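Local coordinates for multiheme cytochrome cf (Carboxydothermus ferrireducens DSM 11255, PDB 6QVM), which probably carries electrons through its c-type hemes across the S-layer to insoluble extracellular Fe(III), at residues T241-F253 and A267-L280. Residues are numbered along the deposited sequence; the frame is centred on the assembly and turned at random.
Sequences TWHPNMVKTPDFF and ASDVRYVINSPTEL. With HEC (heme c), chain J.
Val270 packs its CB against Pro250 CG (3.6 Å); proline suits the first position of the 3-10 turn 250-253, where its N has no hydrogen to donate, and its ring offers Val270 an apolar flank. At Tyr272 the ring is met obliquely by Val247 CG1, while its hydroxyl bonds Glu342. Val273 makes the antiparallel hydrogen-bonded pair with Lys248: each backbone N donates to the other's O, nearly straight from Val273 N (2.6 Å, 170°). Its CG1, anti to the backbone N (chi1 -179°), reaches Phe253 CE2. Ile274, beta-branched as strands favour, lies beside Val247 and touches Met246 CE with CG2. Asn275 N continues the backbone ladder to Met246 O (2.7 Å); asparagine suits this place through its amide, whose ND2 donates to Asn245 O (3.2 Å, bent at 136°) and OD1 accepts from Lys296. The amide stands steeply to the Trp242 ring, at that ring's edge. Pro277 lays CG over the Trp242 five-membered ring, a CH-pi contact (3.7 Å to the centroid); an alanine at Trp242 would probably strip Pro277 of this cover and open a gap beside the heme propionates. Leu280 CD1 sits over one face of Phe253, Phe252 over the other. The pairing makes 247-248 the outermost strand of a five-stranded antiparallel sheet, beside a bis-histidine heme c site where His243 and His387 bind the iron.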
loop_
_atom_site.group_PDB
_atom_site.type_symbol
_atom_site.label_atom_id
_atom_site.label_comp_id
_atom_site.label_asym_id
_atom_site.label_seq_id
_atom_site.Cartn_x
_atom_site.Cartn_y
_atom_site.Cartn_z
ATOM N N THR A 241 3.040 -6.985 -6.574
ATOM C CA THR A 241 4.132 -6.150 -6.100
ATOM C C THR A 241 5.093 -6.988 -5.259
ATOM O O THR A 241 4.764 -8.083 -4.794
ATOM C CB THR A 241 3.608 -4.957 -5.297
ATOM O OG1 THR A 241 2.971 -5.417 -4.098
ATOM C CG2 THR A 241 2.602 -4.154 -6.120
ATOM N N TRP A 242 6.306 -6.466 -5.075
ATOM C CA TRP A 242 7.349 -7.255 -4.429
ATOM C C TRP A 242 7.146 -7.357 -2.922
ATOM O O TRP A 242 7.586 -8.336 -2.309
ATOM C CB TRP A 242 8.722 -6.673 -4.764
ATOM C CG TRP A 242 9.137 -7.035 -6.155
ATOM C CD1 TRP A 242 9.124 -6.228 -7.259
ATOM C CD2 TRP A 242 9.595 -8.318 -6.600
ATOM N NE1 TRP A 242 9.559 -6.930 -8.359
ATOM C CE2 TRP A 242 9.849 -8.215 -7.981
ATOM C CE3 TRP A 242 9.826 -9.544 -5.960
ATOM C CZ2 TRP A 242 10.318 -9.288 -8.734
ATOM C CZ3 TRP A 242 10.285 -10.610 -6.710
ATOM C CH2 TRP A 242 10.526 -10.477 -8.083
ATOM N N HIS A 243 6.474 -6.374 -2.319
ATOM C CA HIS A 243 6.242 -6.327 -0.877
ATOM C C HIS A 243 5.686 -7.651 -0.349
ATOM O O HIS A 243 6.324 -8.273 0.510
ATOM C CB HIS A 243 5.306 -5.167 -0.511
ATOM C CG HIS A 243 6.007 -3.869 -0.274
ATOM N ND1 HIS A 243 5.475 -2.657 -0.660
ATOM C CD2 HIS A 243 7.196 -3.590 0.308
ATOM C CE1 HIS A 243 6.305 -1.688 -0.321
ATOM N NE2 HIS A 243 7.358 -2.227 0.268
ATOM N N PRO A 244 4.538 -8.143 -0.836
ATOM C CA PRO A 244 4.001 -9.391 -0.273
ATOM C C PRO A 244 4.765 -10.637 -0.688
ATOM O O PRO A 244 4.486 -11.714 -0.146
ATOM C CB PRO A 244 2.566 -9.423 -0.803
ATOM C CG PRO A 244 2.662 -8.736 -2.110
ATOM C CD PRO A 244 3.667 -7.632 -1.914
ATOM N N ASN A 245 5.723 -10.530 -1.610
ATOM C CA ASN A 245 6.463 -11.679 -2.113
ATOM C C ASN A 245 7.885 -11.772 -1.567
ATOM O O ASN A 245 8.679 -12.572 -2.072
ATOM C CB ASN A 245 6.498 -11.647 -3.646
ATOM C CG ASN A 245 5.133 -11.886 -4.268
ATOM O OD1 ASN A 245 4.576 -12.980 -4.168
ATOM N ND2 ASN A 245 4.589 -10.864 -4.917
ATOM N N MET A 246 8.223 -10.981 -0.549
ATOM C CA MET A 246 9.605 -10.927 -0.076
ATOM C C MET A 246 10.087 -12.271 0.466
ATOM O O MET A 246 11.271 -12.607 0.327
ATOM C CB MET A 246 9.745 -9.843 0.995
ATOM C CG MET A 246 11.128 -9.725 1.619
ATOM S SD MET A 246 12.376 -9.093 0.480
ATOM C CE MET A 246 13.733 -8.760 1.600
ATOM N N VAL A 247 9.194 -13.058 1.062
ATOM C CA VAL A 247 9.570 -14.284 1.760
ATOM C C VAL A 247 8.733 -15.432 1.215
ATOM O O VAL A 247 7.499 -15.402 1.295
ATOM C CB VAL A 247 9.390 -14.149 3.281
ATOM C CG1 VAL A 247 9.741 -15.444 3.980
ATOM C CG2 VAL A 247 10.231 -12.993 3.814
ATOM N N LYS A 248 9.403 -16.447 0.679
ATOM C CA LYS A 248 8.755 -17.607 0.089
ATOM C C LYS A 248 9.250 -18.892 0.738
ATOM O O LYS A 248 10.271 -18.912 1.432
ATOM C CB LYS A 248 9.006 -17.689 -1.421
ATOM C CG LYS A 248 8.413 -16.546 -2.221
ATOM C CD LYS A 248 6.925 -16.449 -1.961
ATOM C CE LYS A 248 6.274 -15.429 -2.866
ATOM N NZ LYS A 248 4.830 -15.281 -2.560
ATOM N N THR A 249 8.513 -19.971 0.488
ATOM C CA THR A 249 8.995 -21.323 0.712
ATOM C C THR A 249 9.450 -21.921 -0.615
ATOM O O THR A 249 8.989 -21.507 -1.685
ATOM C CB THR A 249 7.905 -22.193 1.349
ATOM O OG1 THR A 249 6.732 -22.185 0.524
ATOM C CG2 THR A 249 7.553 -21.691 2.746
ATOM N N PRO A 250 10.382 -22.883 -0.581
ATOM C CA PRO A 250 10.973 -23.384 -1.841
ATOM C C PRO A 250 9.981 -23.951 -2.852
ATOM O O PRO A 250 10.214 -23.818 -4.060
ATOM C CB PRO A 250 11.953 -24.458 -1.349
ATOM C CG PRO A 250 12.380 -23.960 -0.016
ATOM C CD PRO A 250 11.148 -23.332 0.596
ATOM N N ASP A 251 8.887 -24.585 -2.416
ATOM C CA ASP A 251 7.960 -25.172 -3.384
ATOM C C ASP A 251 7.304 -24.117 -4.270
ATOM O O ASP A 251 6.758 -24.457 -5.325
ATOM C CB ASP A 251 6.887 -26.003 -2.663
ATOM C CG ASP A 251 6.207 -25.241 -1.539
ATOM O OD1 ASP A 251 5.525 -24.234 -1.821
ATOM O OD2 ASP A 251 6.357 -25.658 -0.370
ATOM N N PHE A 252 7.357 -22.847 -3.864
ATOM C CA PHE A 252 6.797 -21.764 -4.665
ATOM C C PHE A 252 7.468 -21.655 -6.030
ATOM O O PHE A 252 6.839 -21.212 -6.999
ATOM C CB PHE A 252 6.932 -20.452 -3.887
ATOM C CG PHE A 252 6.603 -19.214 -4.680
ATOM C CD1 PHE A 252 5.288 -18.803 -4.844
ATOM C CD2 PHE A 252 7.614 -18.443 -5.236
ATOM C CE1 PHE A 252 4.990 -17.656 -5.553
ATOM C CE2 PHE A 252 7.322 -17.297 -5.942
ATOM C CZ PHE A 252 6.009 -16.900 -6.097
ATOM N N PHE A 253 8.732 -22.056 -6.134
ATOM C CA PHE A 253 9.486 -21.894 -7.368
ATOM C C PHE A 253 9.466 -23.132 -8.255
ATOM O O PHE A 253 10.134 -23.137 -9.291
ATOM C CB PHE A 253 10.938 -21.508 -7.052
ATOM C CG PHE A 253 11.072 -20.188 -6.345
ATOM C CD1 PHE A 253 11.143 -19.005 -7.062
ATOM C CD2 PHE A 253 11.135 -20.131 -4.963
ATOM C CE1 PHE A 253 11.263 -17.789 -6.413
ATOM C CE2 PHE A 253 11.261 -18.920 -4.308
ATOM C CZ PHE A 253 11.321 -17.747 -5.034
ATOM N N ALA A 267 16.309 -28.461 -1.328
ATOM C CA ALA A 267 15.115 -27.701 -0.968
ATOM C C ALA A 267 14.675 -28.003 0.457
ATOM O O ALA A 267 14.187 -27.115 1.167
ATOM C CB ALA A 267 13.982 -27.987 -1.949
ATOM N N SER A 268 14.836 -29.251 0.895
ATOM C CA SER A 268 14.414 -29.641 2.234
ATOM C C SER A 268 15.330 -29.102 3.329
ATOM O O SER A 268 14.939 -29.115 4.502
ATOM C CB SER A 268 14.321 -31.166 2.336
ATOM O OG SER A 268 15.513 -31.773 1.875
ATOM N N ASP A 269 16.525 -28.623 2.984
ATOM C CA ASP A 269 17.343 -27.904 3.951
ATOM C C ASP A 269 16.893 -26.459 4.125
ATOM O O ASP A 269 17.342 -25.794 5.066
ATOM C CB ASP A 269 18.814 -27.926 3.529
ATOM C CG ASP A 269 19.304 -29.322 3.187
ATOM O OD1 ASP A 269 19.164 -30.238 4.032
ATOM O OD2 ASP A 269 19.812 -29.501 2.059
ATOM N N VAL A 270 16.020 -25.969 3.247
ATOM C CA VAL A 270 15.659 -24.559 3.193
ATOM C C VAL A 270 14.353 -24.343 3.941
ATOM O O VAL A 270 13.367 -25.052 3.712
ATOM C CB VAL A 270 15.548 -24.069 1.741
ATOM C CG1 VAL A 270 15.299 -22.569 1.704
ATOM C CG2 VAL A 270 16.806 -24.423 0.972
ATOM N N ARG A 271 14.347 -23.358 4.832
ATOM C CA ARG A 271 13.135 -22.942 5.522
ATOM C C ARG A 271 12.408 -21.845 4.750
ATOM O O ARG A 271 11.197 -21.931 4.527
ATOM C CB ARG A 271 13.492 -22.462 6.928
ATOM C CG ARG A 271 12.339 -22.479 7.891
ATOM C CD ARG A 271 12.746 -21.967 9.237
ATOM N NE ARG A 271 13.317 -22.991 10.108
ATOM C CZ ARG A 271 12.591 -23.876 10.787
ATOM N NH1 ARG A 271 13.174 -24.764 11.576
ATOM N NH2 ARG A 271 11.274 -23.859 10.695
ATOM N N TYR A 272 13.131 -20.801 4.346
ATOM C CA TYR A 272 12.545 -19.685 3.620
ATOM C C TYR A 272 13.475 -19.244 2.501
ATOM O O TYR A 272 14.692 -19.423 2.574
ATOM C CB TYR A 272 12.266 -18.488 4.539
ATOM C CG TYR A 272 11.105 -18.696 5.478
ATOM C CD1 TYR A 272 9.826 -18.921 4.987
ATOM C CD2 TYR A 272 11.285 -18.668 6.853
ATOM C CE1 TYR A 272 8.762 -19.108 5.837
ATOM C CE2 TYR A 272 10.225 -18.860 7.715
ATOM C CZ TYR A 272 8.964 -19.076 7.200
ATOM O OH TYR A 272 7.896 -19.266 8.043
ATOM N N VAL A 273 12.885 -18.660 1.460
ATOM C CA VAL A 273 13.627 -18.028 0.376
ATOM C C VAL A 273 13.331 -16.536 0.409
ATOM O O VAL A 273 12.164 -16.129 0.412
ATOM C CB VAL A 273 13.254 -18.624 -0.992
ATOM C CG1 VAL A 273 14.065 -17.959 -2.101
ATOM C CG2 VAL A 273 13.458 -20.130 -0.989
ATOM N N ILE A 274 14.382 -15.726 0.453
ATOM C CA ILE A 274 14.239 -14.278 0.405
ATOM C C ILE A 274 14.226 -13.865 -1.062
ATOM O O ILE A 274 15.194 -14.100 -1.793
ATOM C CB ILE A 274 15.363 -13.578 1.183
ATOM C CG1 ILE A 274 15.464 -14.161 2.597
ATOM C CG2 ILE A 274 15.111 -12.084 1.253
ATOM C CD1 ILE A 274 14.129 -14.243 3.330
ATOM N N ASN A 275 13.124 -13.255 -1.491
ATOM C CA ASN A 275 12.779 -13.134 -2.905
ATOM C C ASN A 275 12.821 -11.669 -3.326
ATOM O O ASN A 275 11.937 -10.889 -2.961
ATOM C CB ASN A 275 11.403 -13.752 -3.155
ATOM C CG ASN A 275 11.001 -13.730 -4.615
ATOM O OD1 ASN A 275 11.845 -13.686 -5.509
ATOM N ND2 ASN A 275 9.696 -13.743 -4.863
ATOM N N SER A 276 13.836 -11.305 -4.118
ATOM C CA SER A 276 14.026 -9.942 -4.604
ATOM C C SER A 276 13.973 -9.943 -6.131
ATOM O O SER A 276 13.995 -11.019 -6.740
ATOM C CB SER A 276 15.358 -9.382 -4.096
ATOM O OG SER A 276 16.443 -9.849 -4.880
ATOM N N PRO A 277 13.901 -8.777 -6.789
ATOM C CA PRO A 277 13.770 -8.782 -8.259
ATOM C C PRO A 277 14.902 -9.479 -9.002
ATOM O O PRO A 277 14.670 -10.005 -10.099
ATOM C CB PRO A 277 13.707 -7.288 -8.605
ATOM C CG PRO A 277 13.125 -6.653 -7.389
ATOM C CD PRO A 277 13.665 -7.435 -6.221
ATOM N N THR A 278 16.115 -9.519 -8.444
ATOM C CA THR A 278 17.249 -10.087 -9.164
ATOM C C THR A 278 17.850 -11.324 -8.510
ATOM O O THR A 278 18.582 -12.055 -9.184
ATOM C CB THR A 278 18.359 -9.041 -9.342
ATOM O OG1 THR A 278 18.721 -8.528 -8.056
ATOM C CG2 THR A 278 17.901 -7.903 -10.242
ATOM N N GLU A 279 17.561 -11.595 -7.239
ATOM C CA GLU A 279 18.312 -12.629 -6.547
ATOM C C GLU A 279 17.442 -13.318 -5.506
ATOM O O GLU A 279 16.492 -12.734 -4.977
ATOM C CB GLU A 279 19.559 -12.035 -5.889
ATOM C CG GLU A 279 20.616 -13.058 -5.533
ATOM C CD GLU A 279 21.942 -12.414 -5.180
ATOM O OE1 GLU A 279 21.956 -11.518 -4.305
ATOM O OE2 GLU A 279 22.963 -12.789 -5.801
ATOM N N LEU A 280 17.784 -14.575 -5.230
ATOM C CA LEU A 280 17.177 -15.367 -4.171
ATOM C C LEU A 280 18.220 -15.658 -3.101
ATOM O O LEU A 280 19.332 -16.092 -3.419
ATOM C CB LEU A 280 16.621 -16.680 -4.724
ATOM C CG LEU A 280 15.495 -16.588 -5.755
ATOM C CD1 LEU A 280 14.995 -17.980 -6.102
ATOM C CD2 LEU A 280 14.354 -15.727 -5.236
HETATM FE FE HEC J . 8.773 -1.044 0.870
HETATM C CHA HEC J . 10.338 -2.824 -1.572
HETATM C CHB HEC J . 8.205 1.517 -1.373
HETATM C CHC HEC J . 6.717 0.508 3.152
HETATM C CHD HEC J . 9.792 -3.281 3.300
HETATM N NA HEC J . 9.176 -0.712 -1.100
HETATM C C1A HEC J . 9.886 -1.568 -1.917
HETATM C C2A HEC J . 10.077 -0.920 -3.198
HETATM C C3A HEC J . 9.492 0.281 -3.143
HETATM C C4A HEC J . 8.922 0.435 -1.822
HETATM C CMA HEC J . 9.454 1.318 -4.281
HETATM C CAA HEC J . 10.831 -1.521 -4.403
HETATM C CBA HEC J . 9.833 -2.215 -5.323
HETATM C CGA HEC J . 10.558 -2.669 -6.563
HETATM O O1A HEC J . 11.727 -3.133 -6.456
HETATM O O2A HEC J . 9.955 -2.569 -7.663
HETATM N NB HEC J . 7.676 0.692 0.890
HETATM C C1B HEC J . 7.538 1.576 -0.166
HETATM C C2B HEC J . 6.576 2.585 0.214
HETATM C C3B HEC J . 6.167 2.317 1.472
HETATM C C4B HEC J . 6.852 1.113 1.917
HETATM C CMB HEC J . 6.177 3.767 -0.700
HETATM C CAB HEC J . 5.147 3.123 2.317
HETATM C CBB HEC J . 3.758 3.229 1.639
HETATM N NC HEC J . 8.389 -1.302 2.870
HETATM C C1C HEC J . 7.432 -0.599 3.590
HETATM C C2C HEC J . 7.322 -1.203 4.910
HETATM C C3C HEC J . 8.123 -2.295 4.939
HETATM C C4C HEC J . 8.839 -2.346 3.665
HETATM C CMC HEC J . 6.319 -0.754 6.001
HETATM C CAC HEC J . 8.371 -3.279 6.124
HETATM C CBC HEC J . 7.092 -3.992 6.627
HETATM N ND HEC J . 9.890 -2.777 0.868
HETATM C C1D HEC J . 10.185 -3.543 1.999
HETATM C C2D HEC J . 10.997 -4.664 1.589
HETATM C C3D HEC J . 11.162 -4.515 0.073
HETATM C C4D HEC J . 10.442 -3.321 -0.290
HETATM C CMD HEC J . 11.578 -5.780 2.477
HETATM C CAD HEC J . 11.914 -5.459 -0.879
HETATM C CBD HEC J . 10.836 -6.372 -1.473
HETATM C CGD HEC J . 11.424 -7.480 -2.309
HETATM O O1D HEC J . 12.569 -7.303 -2.802
HETATM O O2D HEC J . 10.743 -8.527 -2.487
#